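Long-range contacts in lipolytic enzyme, g-d-s-l (Clostridium thermocellum, PDB 2W47), which is the family 6 carbohydrate-binding module of a GDSL lipolytic enzyme, a beta-sandwich domain that binds a glycan and a calcium ion: residues A[56-61]-A[93-98]; A[45-49]-A[103-107]. All blocks are in the same frame, centred on the assembly; numbering follows the deposited sequence.

After several earlier strands the chain runs along strand 41-48, passes through P49 into the other sheet of the beta sandwich and returns along strand 52-61. Much later strand 95-103 pairs with 52-61, closing contact 1, and the chain then turns at 104-105 to come back as strand 106-114 beside 41-48, closing contact 2. Contact 1 (56-61 with 93-98) is therefore the inner closure and contact 2 (45-49 with 103-107) the outer one, with no crossing. Contact 1 joins two strands of the four-stranded sheet, contact 2 two strands of the five-stranded sheet, where the chain changes sheets. Their centres lie about 21 Å apart.

Contact 1. Residues A[56-61]-A[93-98]; sequences LIFRYA and TWNEAG
At the edge of the four-stranded sheet of the sandwich, strand 52-61 pairs antiparallel with the outermost strand 95-103, and beyond the pairing W94 is clasped between R59 and A61. F58 N bonds to A97 O at 2.8 Å and A97 N to F58 O at 3.0 Å; Y60 and N95 repeat the pattern. Between these pairs R59 CA faces N95 O and E96 CA faces F58 O.

The W94 ring receives the A61 methyl over one face in a CH-pi contact, CB 3.8 Å from the centroid of the six-membered ring; the bare methyl lets the indole lie flat on it. R59 NH2 lies over the opposite face, toward the rim, while W94 CB sits over the centre of the guanidinium (W94 CB to R59 CZ 3.5 Å), the planes 14° apart. With CG anti to the backbone N (chi1 -177°), the extended R59 side chain crosses W94 at about a right angle; D124 forms a salt bridge with it, and a water links NH1 to W94 O. W94 NE1 bonds to A24 O, and its ring packs edge-to-face with Y31 of the glycan pocket, about 7 Å from the bound sugar.

On the other face of this beta-sandwich sheet, the Y60 ring meets E96 C at its edge, with CE2 3.8 Å from A97 CB; its hydroxyl bonds to V86 O. F58 packs onto M83 and A112, a buried place suited to an apolar ring.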
ATOM      1  N   LEU A  56       1.561   8.855   0.022  1.00  9.64           N
ATOM      2  CA  LEU A  56       1.183   7.512   0.445  1.00  9.72           C
ATOM      3  C   LEU A  56       2.225   6.590  -0.159  1.00  9.54           C
ATOM      4  O   LEU A  56       2.252   6.395  -1.372  1.00  9.33           O
ATOM      5  CB  LEU A  56      -0.208   7.152  -0.095  1.00  9.93           C
ATOM      6  CG  LEU A  56      -1.329   8.180   0.101  1.00 11.03           C
ATOM      7  CD1 LEU A  56      -2.625   7.697  -0.542  1.00 12.52           C
ATOM      8  CD2 LEU A  56      -1.525   8.463   1.577  1.00 12.75           C
ATOM      9  N   ILE A  57       3.096   6.058   0.689  1.00  9.73           N
ATOM     10  CA  ILE A  57       4.197   5.221   0.235  1.00 10.42           C
ATOM     11  C   ILE A  57       4.029   3.801   0.763  1.00  9.67           C
ATOM     12  O   ILE A  57       3.964   3.580   1.972  1.00  9.84           O
ATOM     13  CB  ILE A  57       5.569   5.789   0.666  1.00 10.73           C
ATOM     14  CG1 ILE A  57       5.793   7.183   0.058  1.00 12.34           C
ATOM     15  CG2 ILE A  57       6.689   4.834   0.272  1.00 12.86           C
ATOM     16  CD1 ILE A  57       7.164   7.800   0.381  1.00 12.78           C
ATOM     17  N   PHE A  58       3.958   2.842  -0.152  1.00  9.03           N
ATOM     18  CA  PHE A  58       3.911   1.428   0.213  1.00  8.42           C
ATOM     19  C   PHE A  58       5.324   0.879   0.178  1.00  8.65           C
ATOM     20  O   PHE A  58       6.027   1.031  -0.822  1.00  9.58           O
ATOM     21  CB  PHE A  58       3.060   0.642  -0.789  1.00  9.13           C
ATOM     22  CG  PHE A  58       1.633   1.097  -0.870  1.00  9.00           C
ATOM     23  CD1 PHE A  58       0.654   0.520  -0.065  1.00 12.07           C
ATOM     24  CD2 PHE A  58       1.257   2.093  -1.769  1.00 10.38           C
ATOM     25  CE1 PHE A  58      -0.676   0.935  -0.150  1.00 12.30           C
ATOM     26  CE2 PHE A  58      -0.065   2.514  -1.860  1.00 11.31           C
ATOM     27  CZ  PHE A  58      -1.039   1.934  -1.054  1.00 10.91           C
ATOM     28  N   ARG A  59       5.757   0.252   1.263  1.00  8.17           N
ATOM     29  CA  ARG A  59       6.986  -0.521   1.229  1.00  8.10           C
ATOM     30  C   ARG A  59       6.592  -1.940   0.853  1.00  7.75           C
ATOM     31  O   ARG A  59       5.755  -2.541   1.510  1.00  8.28           O
ATOM     32  CB  ARG A  59       7.709  -0.469   2.572  1.00  7.83           C
ATOM     33  CG  ARG A  59       9.050  -1.193   2.574  1.00  8.43           C
ATOM     34  CD  ARG A  59       9.866  -0.885   3.818  1.00  9.52           C
ATOM     35  NE  ARG A  59      11.237  -1.394   3.726  1.00 10.39           N
ATOM     36  CZ  ARG A  59      11.653  -2.558   4.223  1.00 10.91           C
ATOM     37  NH1 ARG A  59      12.925  -2.923   4.090  1.00 13.00           N
ATOM     38  NH2 ARG A  59      10.807  -3.368   4.847  1.00 10.13           N
ATOM     39  N   TYR A  60       7.192  -2.474  -0.212  1.00  7.77           N
ATOM     40  CA  TYR A  60       6.696  -3.695  -0.831  1.00  7.66           C
ATOM     41  C   TYR A  60       7.820  -4.561  -1.386  1.00  7.56           C
ATOM     42  O   TYR A  60       8.931  -4.075  -1.617  1.00  7.82           O
ATOM     43  CB  TYR A  60       5.698  -3.342  -1.946  1.00  7.74           C
ATOM     44  CG  TYR A  60       6.372  -2.990  -3.250  1.00  7.26           C
ATOM     45  CD1 TYR A  60       6.540  -3.955  -4.236  1.00  7.43           C
ATOM     46  CD2 TYR A  60       6.854  -1.708  -3.489  1.00  7.76           C
ATOM     47  CE1 TYR A  60       7.170  -3.655  -5.431  1.00  8.05           C
ATOM     48  CE2 TYR A  60       7.493  -1.397  -4.694  1.00  8.16           C
ATOM     49  CZ  TYR A  60       7.636  -2.381  -5.647  1.00  8.36           C
ATOM     50  OH  TYR A  60       8.271  -2.111  -6.842  1.00  9.19           O
ATOM     51  N   ALA A  61       7.519  -5.838  -1.606  1.00  7.79           N
ATOM     52  CA  ALA A  61       8.426  -6.730  -2.304  1.00  7.55           C
ATOM     53  C   ALA A  61       7.686  -7.419  -3.424  1.00  7.96           C
ATOM     54  O   ALA A  61       6.505  -7.722  -3.309  1.00  8.20           O
ATOM     55  CB  ALA A  61       9.041  -7.753  -1.345  1.00  7.96           C
ATOM     56  N   THR A  93      13.946  -8.334  -0.971  1.00 10.47           N
ATOM     57  CA  THR A  93      14.300  -6.975  -1.336  1.00 10.17           C
ATOM     58  C   THR A  93      13.045  -6.117  -1.362  1.00  9.99           C
ATOM     59  O   THR A  93      12.111  -6.388  -2.116  1.00 10.27           O
ATOM     60  CB  THR A  93      15.026  -6.914  -2.686  1.00 10.28           C
ATOM     61  OG1 THR A  93      16.221  -7.696  -2.588  1.00 11.22           O
ATOM     62  CG2 THR A  93      15.402  -5.480  -3.019  1.00 10.56           C
ATOM     63  N   TRP A  94      13.033  -5.104  -0.505  1.00  9.71           N
ATOM     64  CA  TRP A  94      11.860  -4.282  -0.281  1.00 10.13           C
ATOM     65  C   TRP A  94      12.117  -2.880  -0.798  1.00 10.48           C
ATOM     66  O   TRP A  94      13.089  -2.227  -0.397  1.00 11.76           O
ATOM     67  CB  TRP A  94      11.514  -4.236   1.207  1.00  9.57           C
ATOM     68  CG  TRP A  94      11.252  -5.581   1.807  1.00  9.28           C
ATOM     69  CD1 TRP A  94      12.191  -6.488   2.239  1.00  8.73           C
ATOM     70  CD2 TRP A  94       9.971  -6.185   2.057  1.00  8.62           C
ATOM     71  NE1 TRP A  94      11.570  -7.612   2.740  1.00  9.58           N
ATOM     72  CE2 TRP A  94      10.212  -7.450   2.635  1.00  8.12           C
ATOM     73  CE3 TRP A  94       8.643  -5.783   1.842  1.00  7.33           C
ATOM     74  CZ2 TRP A  94       9.175  -8.312   3.010  1.00  8.90           C
ATOM     75  CZ3 TRP A  94       7.609  -6.653   2.209  1.00  8.53           C
ATOM     76  CH2 TRP A  94       7.887  -7.896   2.785  1.00  8.85           C
ATOM     77  N   ASN A  95      11.248  -2.429  -1.692  1.00  9.85           N
ATOM     78  CA  ASN A  95      11.359  -1.100  -2.277  1.00 10.33           C
ATOM     79  C   ASN A  95      10.122  -0.287  -1.930  1.00 10.03           C
ATOM     80  O   ASN A  95       9.240  -0.765  -1.209  1.00  9.69           O
ATOM     81  CB  ASN A  95      11.548  -1.200  -3.794  1.00 11.10           C
ATOM     82  CG  ASN A  95      12.896  -1.788  -4.186  1.00 12.67           C
ATOM     83  OD1 ASN A  95      13.811  -1.906  -3.363  1.00 15.46           O
ATOM     84  ND2 ASN A  95      13.023  -2.155  -5.455  1.00 15.68           N
ATOM     85  N   GLU A  96      10.067   0.944  -2.421  1.00  9.99           N
ATOM     86  CA  GLU A  96       8.938   1.829  -2.182  1.00 10.64           C
ATOM     87  C   GLU A  96       8.205   2.124  -3.484  1.00  9.92           C
ATOM     88  O   GLU A  96       8.829   2.234  -4.539  1.00  9.98           O
ATOM     89  CB  GLU A  96       9.417   3.153  -1.594  1.00 10.88           C
ATOM     90  CG  GLU A  96       9.969   3.107  -0.173  1.00 13.17           C
ATOM     91  CD  GLU A  96      10.361   4.498   0.328  1.00 14.05           C
ATOM     92  OE1 GLU A  96      10.855   5.315  -0.474  1.00 19.76           O
ATOM     93  OE2 GLU A  96      10.187   4.779   1.531  1.00 19.55           O
ATOM     94  N   ALA A  97       6.886   2.252  -3.398  1.00  9.23           N
ATOM     95  CA  ALA A  97       6.068   2.782  -4.485  1.00  9.20           C
ATOM     96  C   ALA A  97       5.073   3.728  -3.853  1.00  9.57           C
ATOM     97  O   ALA A  97       4.403   3.373  -2.878  1.00  9.02           O
ATOM     98  CB  ALA A  97       5.360   1.666  -5.242  1.00  9.56           C
ATOM     99  N   GLY A  98       4.986   4.937  -4.394  1.00  9.37           N
ATOM    100  CA  GLY A  98       4.195   5.974  -3.766  1.00  9.78           C
ATOM    101  C   GLY A  98       3.362   6.787  -4.728  1.00  9.76           C
ATOM    102  O   GLY A  98       3.634   6.828  -5.938  1.00 10.14           O
TER
HETATM  103  O   HOH W   1      14.286  -1.509   1.998  1.00 27.42           O

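Contact 2. Residues A[45-49]-A[103-107]; sequences NVNAP and LNQGN
A48 and G106 pair through two backbone hydrogen bonds, A48 N to G106 O at 2.8 Å and G106 N to A48 O at 2.9 Å, where strand 41-48 ends and strand 106-114 begins in the five-stranded sheet. N47 faces N107 in the adjoining non-hydrogen-bonded pair. Glycine suits position 106 because its positive phi (99°) would press a CB against the carbonyl oxygen of Q105.

Among the side chains, N107 ND2 donates a hydrogen bond to N45 OD1 at 3.1 Å; CG of N107, anti to the backbone N (chi1 -166°), carries the amide over to N45. The acceptor lies nearly in the amide plane of N107, yet the donor stands above the carbonyl plane of N45, the two amides being turned 58° apart.

Apolar contacts lie on the other side of the strand. A48 CB meets L103 CB at 3.9 Å, and V46 CG1 comes within 4.2 Å of L103 CD1. L103, the last residue of strand 95-103, belongs to the opposite sheet, and V46 also touches L126 and V128 there.

Apolar side chains turned inward thus join the two sheets, whereas the exposed outer side is left to asparagines, whose amides can bond to each other or to solvent.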
ATOM      1  N   ASN A  45      -7.354   2.696   7.665  1.00  9.20           N
ATOM      2  CA  ASN A  45      -7.988   3.928   8.095  1.00 10.09           C
ATOM      3  C   ASN A  45      -6.906   4.935   8.456  1.00 10.24           C
ATOM      4  O   ASN A  45      -6.239   4.821   9.483  1.00 11.16           O
ATOM      5  CB  ASN A  45      -8.915   3.649   9.278  1.00 10.26           C
ATOM      6  CG  ASN A  45     -10.161   2.912   8.866  1.00 11.78           C
ATOM      7  OD1 ASN A  45     -10.839   3.299   7.918  1.00 11.74           O
ATOM      8  ND2 ASN A  45     -10.482   1.842   9.594  1.00 15.45           N
ATOM      9  N   VAL A  46      -6.716   5.904   7.567  1.00  9.66           N
ATOM     10  CA  VAL A  46      -5.597   6.835   7.652  1.00 10.16           C
ATOM     11  C   VAL A  46      -6.078   8.199   8.119  1.00 10.47           C
ATOM     12  O   VAL A  46      -7.007   8.768   7.551  1.00 10.55           O
ATOM     13  CB  VAL A  46      -4.880   6.935   6.281  1.00  9.76           C
ATOM     14  CG1 VAL A  46      -3.810   8.037   6.274  1.00  9.87           C
ATOM     15  CG2 VAL A  46      -4.232   5.605   5.946  1.00  9.95           C
ATOM     16  N   ASN A  47      -5.437   8.690   9.177  1.00 11.33           N
ATOM     17  CA  ASN A  47      -5.742  10.010   9.710  1.00 12.42           C
ATOM     18  C   ASN A  47      -5.020  11.106   8.936  1.00 12.86           C
ATOM     19  O   ASN A  47      -3.840  10.975   8.619  1.00 13.64           O
ATOM     20  CB  ASN A  47      -5.341  10.074  11.186  1.00 12.95           C
ATOM     21  CG  ASN A  47      -5.512  11.461  11.781  1.00 14.18           C
ATOM     22  OD1 ASN A  47      -4.538  12.133  12.114  1.00 17.63           O
ATOM     23  ND2 ASN A  47      -6.752  11.891  11.908  1.00 13.57           N
ATOM     24  N   ALA A  48      -5.742  12.178   8.639  1.00 13.10           N
ATOM     25  CA  ALA A  48      -5.126  13.397   8.118  1.00 13.69           C
ATOM     26  C   ALA A  48      -5.406  14.514   9.122  1.00 14.67           C
ATOM     27  O   ALA A  48      -6.570  14.870   9.337  1.00 14.68           O
ATOM     28  CB  ALA A  48      -5.683  13.742   6.741  1.00 14.07           C
ATOM     29  N   PRO A  49      -4.349  15.059   9.762  1.00 15.41           N
ATOM     30  CA  PRO A  49      -4.554  16.145  10.734  1.00 16.03           C
ATOM     31  C   PRO A  49      -5.226  17.360  10.111  1.00 16.61           C
ATOM     32  O   PRO A  49      -5.962  18.077  10.791  1.00 17.29           O
ATOM     33  CB  PRO A  49      -3.131  16.497  11.171  1.00 16.34           C
ATOM     34  CG  PRO A  49      -2.337  15.273  10.903  1.00 16.61           C
ATOM     35  CD  PRO A  49      -2.929  14.683   9.659  1.00 15.53           C
ATOM     36  N   LEU A 103      -6.256  14.177   0.868  1.00 14.24           N
ATOM     37  CA  LEU A 103      -6.980  13.559   1.977  1.00 14.30           C
ATOM     38  C   LEU A 103      -7.816  14.611   2.692  1.00 14.94           C
ATOM     39  O   LEU A 103      -7.475  15.798   2.674  1.00 15.00           O
ATOM     40  CB  LEU A 103      -6.013  12.912   2.979  1.00 14.27           C
ATOM     41  CG  LEU A 103      -5.047  11.829   2.475  1.00 13.22           C
ATOM     42  CD1 LEU A 103      -4.288  11.235   3.651  1.00 13.32           C
ATOM     43  CD2 LEU A 103      -5.768  10.741   1.681  1.00 13.38           C
ATOM     44  N   ASN A 104      -8.906  14.171   3.318  1.00 14.73           N
ATOM     45  CA  ASN A 104      -9.765  15.048   4.118  1.00 15.49           C
ATOM     46  C   ASN A 104      -9.353  15.007   5.579  1.00 15.44           C
ATOM     47  O   ASN A 104      -8.899  13.976   6.065  1.00 15.05           O
ATOM     48  CB  ASN A 104     -11.227  14.602   4.014  1.00 15.69           C
ATOM     49  CG  ASN A 104     -11.699  14.444   2.586  1.00 17.48           C
ATOM     50  OD1 ASN A 104     -11.675  15.389   1.798  1.00 19.76           O
ATOM     51  ND2 ASN A 104     -12.163  13.245   2.250  1.00 20.49           N
ATOM     52  N   GLN A 105      -9.532  16.115   6.297  1.00 15.51           N
ATOM     53  CA  GLN A 105      -9.278  16.113   7.735  1.00 16.04           C
ATOM     54  C   GLN A 105     -10.068  14.983   8.389  1.00 15.08           C
ATOM     55  O   GLN A 105     -11.261  14.810   8.120  1.00 15.60           O
ATOM     56  CB  GLN A 105      -9.646  17.460   8.375  1.00 16.32           C
ATOM     57  CG  GLN A 105      -9.229  17.562   9.841  1.00 18.09           C
ATOM     58  CD  GLN A 105      -9.455  18.938  10.442  1.00 18.62           C
ATOM     59  OE1 GLN A 105      -8.501  19.638  10.783  1.00 24.57           O
ATOM     60  NE2 GLN A 105     -10.716  19.325  10.584  1.00 22.47           N
ATOM     61  N   GLY A 106      -9.390  14.221   9.240  1.00 14.31           N
ATOM     62  CA  GLY A 106      -9.999  13.074   9.887  1.00 13.45           C
ATOM     63  C   GLY A 106      -9.620  11.796   9.171  1.00 13.11           C
ATOM     64  O   GLY A 106      -8.519  11.674   8.635  1.00 12.66           O
ATOM     65  N   ASN A 107     -10.538  10.838   9.167  1.00 12.21           N
ATOM     66  CA  ASN A 107     -10.255   9.538   8.592  1.00 11.73           C
ATOM     67  C   ASN A 107     -10.429   9.503   7.089  1.00 11.48           C
ATOM     68  O   ASN A 107     -11.315  10.148   6.525  1.00 12.32           O
ATOM     69  CB  ASN A 107     -11.133   8.455   9.202  1.00 11.92           C
ATOM     70  CG  ASN A 107     -10.626   7.081   8.874  1.00 11.22           C
ATOM     71  OD1 ASN A 107      -9.507   6.735   9.231  1.00 11.93           O
ATOM     72  ND2 ASN A 107     -11.438   6.291   8.172  1.00 11.46           N
TER